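Local coordinates for protein short chain dehydrogenase/reductase (Acinetobacter baumannii, PDB 4IUY) that probably catalyses the NAD(P)(H)-dependent oxidation or reduction of an alcohol or carbonyl substrate, as expected of a Rossmann-fold short-chain dehydrogenase/reductase, at residues S90-K93 against D94-S98; K131-D134 against T135-A139; K230-T234 against R235-E239. All blocks are in the same frame, centred on the assembly; numbering follows the deposited sequence.

Contact 1 (S90-K93 against D94-S98)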
ATOM      1  N   SER D  90      27.613 -21.234   3.108  1.00 52.31           N
ATOM      2  CA  SER D  90      29.057 -21.427   3.007  1.00 56.98           C
ATOM      3  C   SER D  90      29.518 -21.525   1.549  1.00 60.63           C
ATOM      4  O   SER D  90      30.605 -21.057   1.206  1.00 53.91           O
ATOM      5  CB  SER D  90      29.522 -22.637   3.829  1.00 65.12           C
ATOM      6  OG  SER D  90      28.962 -23.834   3.328  1.00 75.35           O
ATOM      7  N   ALA D  91      28.677 -22.102   0.691  1.00 54.68           N
ATOM      8  CA  ALA D  91      28.987 -22.170  -0.734  1.00 51.97           C
ATOM      9  C   ALA D  91      29.025 -20.761  -1.345  1.00 50.45           C
ATOM     10  O   ALA D  91      29.895 -20.434  -2.150  1.00 53.64           O
ATOM     11  CB  ALA D  91      27.999 -23.053  -1.452  1.00 58.50           C
ATOM     12  N   VAL D  92      28.081 -19.923  -0.954  1.00 49.08           N
ATOM     13  CA  VAL D  92      28.066 -18.547  -1.421  1.00 47.81           C
ATOM     14  C   VAL D  92      29.305 -17.791  -0.929  1.00 56.93           C
ATOM     15  O   VAL D  92      29.964 -17.080  -1.682  1.00 58.08           O
ATOM     16  CB  VAL D  92      26.783 -17.838  -0.954  1.00 46.39           C
ATOM     17  CG1 VAL D  92      26.813 -16.362  -1.330  1.00 45.32           C
ATOM     18  CG2 VAL D  92      25.562 -18.536  -1.558  1.00 45.51           C
ATOM     19  N   LYS D  93      29.607 -17.965   0.350  1.00 59.48           N
ATOM     20  CA  LYS D  93      30.760 -17.356   0.992  1.00 57.53           C
ATOM     21  C   LYS D  93      32.062 -17.781   0.309  1.00 65.62           C
ATOM     22  O   LYS D  93      32.932 -16.947   0.051  1.00 68.86           O
ATOM     23  CB  LYS D  93      30.774 -17.736   2.472  1.00 57.55           C
ATOM     24  CG  LYS D  93      31.696 -16.896   3.326  1.00 62.64           C
ATOM     25  CD  LYS D  93      31.348 -17.085   4.803  1.00 68.02           C
ATOM     26  CE  LYS D  93      32.502 -16.673   5.678  1.00 78.90           C
ATOM     27  NZ  LYS D  93      32.899 -15.266   5.370  1.00 83.20           N
ATOM     28  N   ASP D  94      32.174 -19.075   0.004  1.00 61.75           N
ATOM     29  CA  ASP D  94      33.332 -19.616  -0.702  1.00 64.31           C
ATOM     30  C   ASP D  94      33.466 -19.032  -2.108  1.00 62.28           C
ATOM     31  O   ASP D  94      34.570 -18.699  -2.544  1.00 54.40           O
ATOM     32  CB  ASP D  94      33.272 -21.146  -0.773  1.00 79.38           C
ATOM     33  CG  ASP D  94      33.414 -21.802   0.591  1.00 92.43           C
ATOM     34  OD1 ASP D  94      34.058 -21.195   1.476  1.00 95.57           O
ATOM     35  OD2 ASP D  94      32.871 -22.917   0.784  1.00 95.11           O
HETATM   36  N   MSE D  95      32.344 -18.897  -2.814  1.00 51.76           N
HETATM   37  CA  MSE D  95      32.382 -18.247  -4.116  1.00 50.74           C
HETATM   38  C   MSE D  95      32.932 -16.830  -4.018  1.00 56.93           C
HETATM   39  O   MSE D  95      33.820 -16.448  -4.787  1.00 54.68           O
HETATM   40  CB  MSE D  95      31.001 -18.207  -4.764  1.00 57.14           C
HETATM   41  CG  MSE D  95      30.880 -17.117  -5.818  1.00 60.94           C
HETATM   42 SE   MSE D  95      29.152 -17.140  -6.685  0.86 66.98          SE
HETATM   43  CE  MSE D  95      28.049 -16.543  -5.183  1.00 78.04           C
ATOM     44  N   LEU D  96      32.405 -16.046  -3.078  1.00 52.05           N
ATOM     45  CA  LEU D  96      32.880 -14.675  -2.928  1.00 52.33           C
ATOM     46  C   LEU D  96      34.374 -14.618  -2.589  1.00 57.84           C
ATOM     47  O   LEU D  96      35.103 -13.807  -3.175  1.00 59.58           O
ATOM     48  CB  LEU D  96      32.017 -13.890  -1.940  1.00 49.16           C
ATOM     49  CG  LEU D  96      30.590 -13.704  -2.485  1.00 59.86           C
ATOM     50  CD1 LEU D  96      29.616 -13.136  -1.438  1.00 58.21           C
ATOM     51  CD2 LEU D  96      30.586 -12.841  -3.762  1.00 46.28           C
ATOM     52  N   SER D  97      34.840 -15.497  -1.695  1.00 62.14           N
ATOM     53  CA  SER D  97      36.271 -15.567  -1.399  1.00 60.54           C
ATOM     54  C   SER D  97      37.078 -15.829  -2.675  1.00 71.32           C
ATOM     55  O   SER D  97      38.089 -15.172  -2.936  1.00 56.89           O
ATOM     56  CB  SER D  97      36.593 -16.707  -0.415  1.00 61.89           C
ATOM     57  OG  SER D  97      36.119 -16.464   0.892  1.00 75.55           O
ATOM     58  N   SER D  98      36.591 -16.760  -3.487  1.00 55.30           N
ATOM     59  CA  SER D  98      37.276 -17.138  -4.718  1.00 72.27           C
ATOM     60  C   SER D  98      37.386 -15.935  -5.647  1.00 63.91           C
ATOM     61  O   SER D  98      38.447 -15.706  -6.239  1.00 67.99           O
ATOM     62  CB  SER D  98      36.566 -18.313  -5.392  1.00 55.22           C
ATOM     63  OG  SER D  98      37.156 -18.610  -6.636  1.00102.45           O
TER
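Helix 89-101 of the Rossmann fold brings V92 against M95 and L96 on one side and S90 against D94 on the other, a division between an inward apolar stripe and an outer polar one. CG1 of V92 meets the methyl CE of selenomethionine M95 at 4.1 Å, the two side chains running alongside each other and pointing the same way. With CG opposite its backbone N (chi1 158°), the M95 chain stays extended as far as the selenium and bends only at its last torsion, which returns CE towards V92. The same CG1 of V92 lies 4.3 Å from CD1 of L96, one turn further on. L96 also touches E146, V147 and H150 of helix 126-153, while A91 and M95 both rest on L84.

The exposed side carries S90, D94 and S97, and K93 borders helix 126-153 through E146. K93 O accepts S97 N at 3.0 Å and, more weakly, S97 OG at 3.3 Å; the hydroxyl reaches back because it stands beside its own backbone N (chi1 -70°). D94 N bonds to S90 O at 2.8 Å, but the carboxylate of D94 folds back on the same carbonyl, OD2 standing 3.0 Å from S90 O, a pairing of two acceptors that is probably mildly unfavourable. S90 OG turns instead to D88, whose carboxylate also takes A91 N at the start of the helix. Such a two-faced helix is characteristic of the crossover that leads from edge strand 79-83 to central strand 108-111 in the Rossmann fold.

Contact 2 (K131-D134 against T135-A139)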
ATOM      1  N   LYS D 131      10.850 -25.475   0.850  1.00 46.20           N
ATOM      2  CA  LYS D 131      11.461 -25.274  -0.460  1.00 45.43           C
ATOM      3  C   LYS D 131      11.187 -23.888  -1.033  1.00 47.23           C
ATOM      4  O   LYS D 131      12.099 -23.183  -1.435  1.00 53.82           O
ATOM      5  CB  LYS D 131      10.986 -26.331  -1.456  1.00 49.64           C
ATOM      6  CG  LYS D 131      11.610 -26.162  -2.832  1.00 59.68           C
ATOM      7  CD  LYS D 131      11.364 -27.349  -3.728  1.00 73.18           C
ATOM      8  CE  LYS D 131       9.872 -27.547  -3.969  1.00 89.64           C
ATOM      9  NZ  LYS D 131       9.264 -26.516  -4.885  1.00 96.50           N
ATOM     10  N   ILE D 132       9.916 -23.501  -1.061  1.00 46.83           N
ATOM     11  CA  ILE D 132       9.482 -22.256  -1.686  1.00 45.21           C
ATOM     12  C   ILE D 132       9.938 -21.016  -0.906  1.00 45.67           C
ATOM     13  O   ILE D 132      10.452 -20.065  -1.484  1.00 44.98           O
ATOM     14  CB  ILE D 132       7.966 -22.267  -1.882  1.00 46.27           C
ATOM     15  CG1 ILE D 132       7.613 -23.303  -2.933  1.00 45.16           C
ATOM     16  CG2 ILE D 132       7.429 -20.869  -2.262  1.00 40.14           C
ATOM     17  CD1 ILE D 132       6.168 -23.684  -2.923  1.00 43.07           C
ATOM     18  N   VAL D 133       9.750 -21.036   0.407  1.00 41.00           N
ATOM     19  CA  VAL D 133      10.089 -19.888   1.227  1.00 44.54           C
ATOM     20  C   VAL D 133      11.604 -19.718   1.418  1.00 51.40           C
ATOM     21  O   VAL D 133      12.112 -18.582   1.330  1.00 46.56           O
ATOM     22  CB  VAL D 133       9.325 -19.914   2.578  1.00 55.12           C
ATOM     23  CG1 VAL D 133       9.705 -18.717   3.412  1.00 40.20           C
ATOM     24  CG2 VAL D 133       7.802 -19.901   2.327  1.00 40.53           C
ATOM     25  N   ASP D 134      12.333 -20.828   1.620  1.00 41.71           N
ATOM     26  CA  ASP D 134      13.797 -20.747   1.759  1.00 42.95           C
ATOM     27  C   ASP D 134      14.472 -20.266   0.497  1.00 42.90           C
ATOM     28  O   ASP D 134      15.381 -19.442   0.561  1.00 41.80           O
ATOM     29  CB  ASP D 134      14.420 -22.077   2.187  1.00 48.49           C
ATOM     30  CG  ASP D 134      14.033 -22.457   3.590  1.00 59.20           C
ATOM     31  OD1 ASP D 134      13.373 -21.629   4.257  1.00 65.55           O
ATOM     32  OD2 ASP D 134      14.387 -23.567   4.019  1.00 63.51           O
ATOM     33  N   THR D 135      14.019 -20.779  -0.642  1.00 41.24           N
ATOM     34  CA  THR D 135      14.522 -20.360  -1.937  1.00 40.62           C
ATOM     35  C   THR D 135      14.122 -18.916  -2.288  1.00 50.06           C
ATOM     36  O   THR D 135      14.946 -18.146  -2.778  1.00 44.37           O
ATOM     37  CB  THR D 135      14.020 -21.284  -3.058  1.00 47.43           C
ATOM     38  OG1 THR D 135      14.606 -22.583  -2.908  1.00 59.58           O
ATOM     39  CG2 THR D 135      14.386 -20.711  -4.440  1.00 53.90           C
ATOM     40  N   ASN D 136      12.868 -18.546  -2.026  1.00 42.88           N
ATOM     41  CA  ASN D 136      12.377 -17.236  -2.463  1.00 45.29           C
ATOM     42  C   ASN D 136      12.710 -16.088  -1.543  1.00 41.72           C
ATOM     43  O   ASN D 136      12.787 -14.938  -1.995  1.00 41.34           O
ATOM     44  CB  ASN D 136      10.861 -17.257  -2.708  1.00 48.22           C
ATOM     45  CG  ASN D 136      10.458 -18.122  -3.895  1.00 54.35           C
ATOM     46  OD1 ASN D 136      11.242 -18.350  -4.794  1.00 69.96           O
ATOM     47  ND2 ASN D 136       9.229 -18.605  -3.892  1.00 57.56           N
ATOM     48  N   LEU D 137      12.939 -16.391  -0.267  1.00 41.37           N
ATOM     49  CA  LEU D 137      13.102 -15.338   0.743  1.00 40.27           C
ATOM     50  C   LEU D 137      14.387 -15.520   1.569  1.00 46.80           C
ATOM     51  O   LEU D 137      15.198 -14.602   1.691  1.00 39.41           O
ATOM     52  CB  LEU D 137      11.887 -15.275   1.661  1.00 37.50           C
ATOM     53  CG  LEU D 137      11.946 -14.327   2.862  1.00 46.23           C
ATOM     54  CD1 LEU D 137      12.174 -12.853   2.447  1.00 36.72           C
ATOM     55  CD2 LEU D 137      10.686 -14.456   3.695  1.00 41.98           C
ATOM     56  N   LYS D 138      14.586 -16.706   2.127  1.00 39.43           N
ATOM     57  CA  LYS D 138      15.779 -16.897   2.955  1.00 47.65           C
ATOM     58  C   LYS D 138      17.085 -16.811   2.168  1.00 51.48           C
ATOM     59  O   LYS D 138      18.037 -16.192   2.627  1.00 55.01           O
ATOM     60  CB  LYS D 138      15.727 -18.200   3.720  1.00 52.00           C
ATOM     61  CG  LYS D 138      16.852 -18.348   4.725  1.00 49.82           C
ATOM     62  CD  LYS D 138      16.679 -19.636   5.489  1.00 44.50           C
ATOM     63  CE  LYS D 138      17.886 -19.909   6.387  1.00 46.04           C
ATOM     64  NZ  LYS D 138      17.805 -21.282   6.995  1.00 47.65           N
ATOM     65  N   ALA D 139      17.144 -17.449   1.005  1.00 40.48           N
ATOM     66  CA  ALA D 139      18.367 -17.415   0.206  1.00 45.33           C
ATOM     67  C   ALA D 139      18.797 -16.020  -0.259  1.00 52.45           C
ATOM     68  O   ALA D 139      19.965 -15.660  -0.093  1.00 57.47           O
ATOM     69  CB  ALA D 139      18.304 -18.399  -0.954  1.00 40.87           C
TER
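V133 O carries the irregularity of this helical stretch: it accepts both L137 N at 2.8 Å and K138 N at 3.2 Å. The K138 donor lies in the carbonyl plane, that of L137 tilted from it. Next to this pair, A139 N reaches D134 O at 2.7 Å, nearly along the C=O axis, so the bonding has shifted from four residues to five and a pi-type turn widens the helix at 135-138. Two residues earlier, K131 O is also gripped twice, by T135 N and by T135 OG1 at 3.0 Å; the hydroxyl is brought there by a chi1 of -68°, which sets it beside its own backbone N.

N136 lies alongside I132, its ND2 3.3 Å from I132 CG2. Although ND2 is also near I132 O, the angle is poor, and the amide N-H groups go instead to V115 O and S181 OG, which fix the plane of the side chain. On the side facing the second subunit K138 runs beside D134, its CD 4.1 Å from OD1 of D134. The two charges come near without pairing, D134 OD2 lying 5.1 Å from K138 NZ, and the extended lysine ends instead in a salt bridge to D130 of the second subunit. L137 packs on L185 of helix 176-196 and on W129 of that second subunit.

By sequence, N136 probably corresponds to the asparagine of the Asn-Ser-Tyr-Lys tetrad, with Y178 of the YxxxK motif touching it. The bulged helix carrying a buried asparagine is typical of the active site of classical short-chain dehydrogenases.

Contact 3 (K230-T234 against R235-E239)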
ATOM      1  N   LYS D 230      -7.122 -11.065 -21.418  1.00 47.98           N
ATOM      2  CA  LYS D 230      -8.040  -9.940 -21.618  1.00 53.68           C
ATOM      3  C   LYS D 230      -8.217  -9.070 -20.383  1.00 54.99           C
ATOM      4  O   LYS D 230      -8.658  -7.930 -20.495  1.00 67.66           O
ATOM      5  CB  LYS D 230      -9.416 -10.381 -22.139  1.00 57.24           C
ATOM      6  CG  LYS D 230      -9.506 -10.614 -23.629  1.00 70.91           C
ATOM      7  CD  LYS D 230     -10.968 -10.530 -24.076  1.00 79.74           C
ATOM      8  CE  LYS D 230     -11.120 -10.571 -25.597  1.00 83.54           C
ATOM      9  NZ  LYS D 230     -12.556 -10.489 -26.039  1.00 75.50           N
ATOM     10  N   LYS D 231      -7.804  -9.566 -19.221  1.00 56.03           N
ATOM     11  CA  LYS D 231      -7.922  -8.778 -17.989  1.00 55.21           C
ATOM     12  C   LYS D 231      -6.757  -7.803 -17.925  1.00 48.74           C
ATOM     13  O   LYS D 231      -6.896  -6.697 -17.405  1.00 55.73           O
ATOM     14  CB  LYS D 231      -7.903  -9.665 -16.733  1.00 59.71           C
ATOM     15  CG  LYS D 231      -8.933 -10.812 -16.654  1.00 69.60           C
ATOM     16  CD  LYS D 231     -10.382 -10.399 -16.408  1.00 78.62           C
ATOM     17  CE  LYS D 231     -11.236 -11.662 -16.136  1.00 85.91           C
ATOM     18  NZ  LYS D 231     -12.717 -11.445 -16.071  1.00 85.50           N
ATOM     19  N   ILE D 232      -5.606  -8.209 -18.465  1.00 42.17           N
ATOM     20  CA  ILE D 232      -4.411  -7.359 -18.445  1.00 39.30           C
ATOM     21  C   ILE D 232      -4.586  -6.154 -19.385  1.00 45.32           C
ATOM     22  O   ILE D 232      -4.868  -6.334 -20.566  1.00 40.84           O
ATOM     23  CB  ILE D 232      -3.151  -8.153 -18.868  1.00 39.20           C
ATOM     24  CG1 ILE D 232      -2.915  -9.341 -17.927  1.00 40.64           C
ATOM     25  CG2 ILE D 232      -1.917  -7.257 -18.866  1.00 37.79           C
ATOM     26  CD1 ILE D 232      -1.801 -10.269 -18.378  1.00 39.61           C
ATOM     27  N   PRO D 233      -4.391  -4.927 -18.865  1.00 44.80           N
ATOM     28  CA  PRO D 233      -4.676  -3.713 -19.647  1.00 44.65           C
ATOM     29  C   PRO D 233      -4.001  -3.675 -21.009  1.00 45.25           C
ATOM     30  O   PRO D 233      -4.672  -3.374 -21.988  1.00 45.01           O
ATOM     31  CB  PRO D 233      -4.137  -2.583 -18.751  1.00 43.65           C
ATOM     32  CG  PRO D 233      -4.276  -3.107 -17.371  1.00 46.47           C
ATOM     33  CD  PRO D 233      -3.934  -4.597 -17.501  1.00 48.26           C
ATOM     34  N   THR D 234      -2.721  -4.005 -21.097  1.00 45.36           N
ATOM     35  CA  THR D 234      -2.078  -4.056 -22.409  1.00 44.37           C
ATOM     36  C   THR D 234      -2.409  -5.317 -23.189  1.00 43.67           C
ATOM     37  O   THR D 234      -2.008  -5.453 -24.343  1.00 43.15           O
ATOM     38  CB  THR D 234      -0.569  -4.041 -22.310  1.00 43.99           C
ATOM     39  OG1 THR D 234      -0.163  -5.209 -21.605  1.00 39.83           O
ATOM     40  CG2 THR D 234      -0.074  -2.802 -21.608  1.00 38.93           C
ATOM     41  N   ARG D 235      -3.070  -6.268 -22.535  1.00 47.84           N
ATOM     42  CA  ARG D 235      -3.384  -7.546 -23.170  1.00 43.15           C
ATOM     43  C   ARG D 235      -2.171  -8.294 -23.741  1.00 45.66           C
ATOM     44  O   ARG D 235      -2.236  -8.941 -24.786  1.00 50.54           O
ATOM     45  CB  ARG D 235      -4.474  -7.361 -24.206  1.00 50.04           C
ATOM     46  CG  ARG D 235      -5.772  -6.997 -23.536  1.00 53.18           C
ATOM     47  CD  ARG D 235      -6.858  -6.821 -24.503  1.00 59.26           C
ATOM     48  NE  ARG D 235      -8.106  -6.447 -23.851  1.00 57.45           N
ATOM     49  CZ  ARG D 235      -9.266  -6.357 -24.502  1.00 57.23           C
ATOM     50  NH1 ARG D 235      -9.324  -6.617 -25.807  1.00 51.13           N
ATOM     51  NH2 ARG D 235     -10.363  -6.019 -23.848  1.00 49.73           N
ATOM     52  N   LYS D 236      -1.053  -8.147 -23.052  1.00 41.98           N
ATOM     53  CA  LYS D 236       0.178  -8.835 -23.371  1.00 52.23           C
ATOM     54  C   LYS D 236       0.797  -9.310 -22.080  1.00 48.40           C
ATOM     55  O   LYS D 236       0.917  -8.552 -21.117  1.00 39.24           O
ATOM     56  CB  LYS D 236       1.192  -7.918 -24.063  1.00 50.39           C
ATOM     57  CG  LYS D 236       0.908  -7.553 -25.500  1.00 54.47           C
ATOM     58  CD  LYS D 236       1.996  -6.604 -25.956  1.00 72.76           C
ATOM     59  CE  LYS D 236       1.879  -6.211 -27.409  1.00 88.24           C
ATOM     60  NZ  LYS D 236       2.959  -5.220 -27.713  1.00 96.59           N
ATOM     61  N   PHE D 237       1.271 -10.543 -22.088  1.00 41.70           N
ATOM     62  CA  PHE D 237       2.072 -11.026 -20.985  1.00 49.48           C
ATOM     63  C   PHE D 237       3.399 -10.278 -21.049  1.00 45.06           C
ATOM     64  O   PHE D 237       3.710  -9.624 -22.038  1.00 40.15           O
ATOM     65  CB  PHE D 237       2.265 -12.552 -21.051  1.00 46.38           C
ATOM     66  CG  PHE D 237       1.005 -13.329 -20.786  1.00 43.34           C
ATOM     67  CD1 PHE D 237       0.354 -13.219 -19.563  1.00 43.82           C
ATOM     68  CD2 PHE D 237       0.469 -14.164 -21.748  1.00 48.25           C
ATOM     69  CE1 PHE D 237      -0.814 -13.926 -19.310  1.00 47.57           C
ATOM     70  CE2 PHE D 237      -0.697 -14.875 -21.502  1.00 48.05           C
ATOM     71  CZ  PHE D 237      -1.339 -14.755 -20.282  1.00 45.88           C
ATOM     72  N   VAL D 238       4.155 -10.370 -19.974  1.00 46.36           N
ATOM     73  CA  VAL D 238       5.426  -9.670 -19.838  1.00 42.67           C
ATOM     74  C   VAL D 238       6.505 -10.311 -20.684  1.00 38.95           C
ATOM     75  O   VAL D 238       6.620 -11.528 -20.714  1.00 50.69           O
ATOM     76  CB  VAL D 238       5.840  -9.666 -18.369  1.00 39.06           C
ATOM     77  CG1 VAL D 238       7.189  -8.982 -18.177  1.00 35.63           C
ATOM     78  CG2 VAL D 238       4.690  -9.030 -17.512  1.00 35.34           C
ATOM     79  N   GLU D 239       7.221  -9.493 -21.450  1.00 44.24           N
ATOM     80  CA  GLU D 239       8.390  -9.949 -22.203  1.00 43.03           C
ATOM     81  C   GLU D 239       9.635  -9.643 -21.400  1.00 40.66           C
ATOM     82  O   GLU D 239       9.680  -8.609 -20.722  1.00 38.03           O
ATOM     83  CB  GLU D 239       8.487  -9.209 -23.537  1.00 44.21           C
ATOM     84  CG  GLU D 239       7.300  -9.432 -24.461  1.00 50.90           C
ATOM     85  CD  GLU D 239       7.327 -10.780 -25.148  1.00 68.62           C
ATOM     86  OE1 GLU D 239       8.335 -11.506 -25.012  1.00 82.09           O
ATOM     87  OE2 GLU D 239       6.340 -11.120 -25.836  1.00 77.64           O
TER
HETATM   88  O   HOH W   1       2.532  -5.923 -21.100  1.00 37.48           O
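I232, at the start of a type I beta turn, packs against F237 just after it, their side chains crossing at about a right angle with CD1 of I232 3.8 Å from CD1 of F237. The ring also lies on L228, L229 and Y210, and I232 on H269, so the pair lies against helix 223-231 and neighbouring loops. The turn runs from I232 to R235 and is closed by R235 N on I232 O at 2.7 Å; the donor stands well above the carbonyl plane.

The other side is looser. T234 OG1 sits between its own backbone N and carbonyl carbon (chi1 62°), where it receives a weak bond from K236 N at 3.4 Å. A water 2.8 Å from T234 OG1 donates to K236 O and bridges the two residues. R235 stretches back along the turn until CE of K230 lies over one face of its guanidinium, 4.3 Å from NH1. The turn bond and the apolar I232-F237 contact thus join the two segments, whereas the like charges of K230 and R235, 5.0 Å apart from NZ to NH1, probably favour a solvent-facing position for both ends.

Overall arrangement
The three contacts follow one another along the chain. Contacts 1 and 2 lie on helices 89-101 and 126-153, which come just before and just after strand 108-111; their centres are 19 Å apart and their nearest atoms about 6 Å, and K93 and L96 of contact 1 touch helix 126-153 beyond contact 2. Contact 3, in the loop between helices 223-231 and 244-251, lies 40 Å from contact 1, on the opposite side of the chain's centre, and 28 Å from contact 2, between centres. Contacts 1 and 2 both belong to the Rossmann core, contact 2 also to the probable active site and a subunit interface; contact 3 is peripheral, where other subunits approach.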